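Local coordinates for SusD superfamily protein (Bacteroides fragilis, PDB 3L22), which probably binds glycans at the bacterial outer membrane as a SusD-type surface lipoprotein and carries bound zinc ions, at residues A[350-355]-A[375-380]. Residues are numbered along the deposited sequence; the frame is centred on the assembly and turned at random. Where two conformers were deposited one is given.
Sequences SLLKQV and DALKEA. With EDO (1,2-ethanediol), chain B.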
# COMPACT_ATOMS: atom_id res chain seq x y z
N SER A 350 14.71 -12.30 15.81
CA SER A 350 15.84 -12.23 14.87
C SER A 350 15.47 -11.39 13.64
O SER A 350 16.29 -10.59 13.16
CB SER A 350 16.34 -13.62 14.48
OG SER A 350 15.53 -14.19 13.47
N LEU A 351 14.22 -11.50 13.17
CA LEU A 351 13.73 -10.70 12.05
C LEU A 351 13.68 -9.20 12.43
O LEU A 351 14.17 -8.36 11.66
CB LEU A 351 12.35 -11.21 11.59
CG LEU A 351 12.30 -12.60 10.94
CD1 LEU A 351 10.88 -13.20 10.87
CD2 LEU A 351 12.97 -12.62 9.55
N LEU A 352 13.10 -8.88 13.60
CA LEU A 352 13.07 -7.49 14.12
C LEU A 352 14.48 -6.93 14.20
O LEU A 352 14.73 -5.80 13.75
CB LEU A 352 12.39 -7.40 15.50
CG LEU A 352 12.30 -6.02 16.18
CD1 LEU A 352 11.64 -4.99 15.21
CD2 LEU A 352 11.56 -6.08 17.52
N LYS A 353 15.42 -7.70 14.72
CA LYS A 353 16.79 -7.22 14.86
C LYS A 353 17.43 -6.87 13.51
O LYS A 353 18.17 -5.88 13.41
CB LYS A 353 17.65 -8.20 15.64
CG LYS A 353 17.34 -8.22 17.13
CD LYS A 353 17.91 -9.42 17.85
CE LYS A 353 19.40 -9.25 18.17
NZ LYS A 353 19.91 -10.10 19.31
N GLN A 354 17.14 -7.63 12.46
CA GLN A 354 17.70 -7.28 11.16
C GLN A 354 17.30 -5.89 10.72
O GLN A 354 18.15 -5.11 10.27
CB GLN A 354 17.26 -8.23 10.04
CG GLN A 354 17.84 -9.58 10.07
CD GLN A 354 17.44 -10.38 8.83
OE1 GLN A 354 17.73 -9.99 7.69
NE2 GLN A 354 16.79 -11.51 9.06
N VAL A 355 16.02 -5.58 10.85
CA VAL A 355 15.53 -4.30 10.37
C VAL A 355 16.00 -3.17 11.28
O VAL A 355 16.55 -2.18 10.78
CB VAL A 355 14.01 -4.29 10.19
CG1 VAL A 355 13.50 -2.87 9.81
CG2 VAL A 355 13.60 -5.36 9.13
N ASP A 375 3.30 -9.39 24.49
CA ASP A 375 2.82 -8.07 24.08
C ASP A 375 3.91 -7.05 23.83
O ASP A 375 3.77 -6.22 22.92
CB ASP A 375 1.85 -7.49 25.12
CG ASP A 375 0.49 -8.20 25.11
OD1 ASP A 375 0.19 -8.92 24.14
OD2 ASP A 375 -0.27 -8.02 26.09
N ALA A 376 4.97 -7.07 24.64
CA ALA A 376 6.08 -6.17 24.44
C ALA A 376 6.77 -6.40 23.11
O ALA A 376 7.16 -5.42 22.44
CB ALA A 376 7.11 -6.26 25.59
N LEU A 377 6.89 -7.67 22.74
CA LEU A 377 7.48 -8.04 21.45
C LEU A 377 6.60 -7.57 20.30
O LEU A 377 7.08 -6.98 19.36
CB LEU A 377 7.72 -9.56 21.34
CG LEU A 377 8.25 -10.12 20.01
CD1 LEU A 377 9.56 -9.39 19.59
CD2 LEU A 377 8.48 -11.65 20.12
N LYS A 378 5.31 -7.86 20.36
CA LYS A 378 4.42 -7.38 19.31
C LYS A 378 4.46 -5.87 19.17
O LYS A 378 4.54 -5.33 18.05
CB LYS A 378 2.99 -7.84 19.56
CG LYS A 378 2.81 -9.36 19.35
CD LYS A 378 1.38 -9.79 19.49
CE LYS A 378 1.19 -11.31 19.33
NZ LYS A 378 1.90 -12.06 20.39
N GLU A 379 4.42 -5.17 20.29
CA GLU A 379 4.46 -3.71 20.25
C GLU A 379 5.76 -3.19 19.64
O GLU A 379 5.75 -2.22 18.90
CB GLU A 379 4.27 -3.15 21.64
CG GLU A 379 4.23 -1.62 21.67
CD GLU A 379 3.50 -1.04 22.93
OE1 GLU A 379 2.44 -1.63 23.36
OE2 GLU A 379 4.02 -0.01 23.46
N ALA A 380 6.89 -3.84 19.94
CA ALA A 380 8.16 -3.44 19.33
C ALA A 380 8.13 -3.63 17.82
O ALA A 380 8.68 -2.83 17.08
CB ALA A 380 9.34 -4.23 19.94
C1 EDO B . 7.71 -9.22 27.84
O1 EDO B . 8.62 -8.21 27.29
C2 EDO B . 6.21 -9.01 28.17
O2 EDO B . 5.23 -8.41 27.27
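Helix 345-359 packs against helix 374-388 in the helical part of the SusD fold, and between segments 350-355 and 375-380 the seam is a small contact of apolar side chains centred on Leu-352. With CG anti to the backbone N (chi1 179°), the Leu-352 side chain reaches straight across and lays its two methyls against the second helix. CD2 points roughly at the CB methyl of Ala-380, 3.8 Å away, and meets it from the flank, while CD1 lies 4.1 Å from the carbonyl O of Ala-380, a van der Waals approach. The backbones come nearest here too, with Leu-352 CA 8.2 Å from Ala-380 CA, a close approach consistent with alanine's small side chain. One turn earlier Leu-377 adds a looser touch, its CD1 4.4 Å from Leu-352 CD2; the same leucine rests on Ala-348 and Lys-349 of the first helix. No hydrogen bond crosses between the segments. Ile-369 and Leu-372 of the connecting loop extend the apolar patch, and a salt bridge from Lys-353 to Asp-370 ties this loop to helix 345-359. Near the start of helix 374-388, an ethanediol, probably from the crystallisation liquor, accepts a hydrogen bond from Ala-376 N through O2 (3.0 Å, 159° at the hydrogen). Consecutive helices, joined here by a long loop, pack side by side as in the TPR-like helical scaffold of SusD-family proteins.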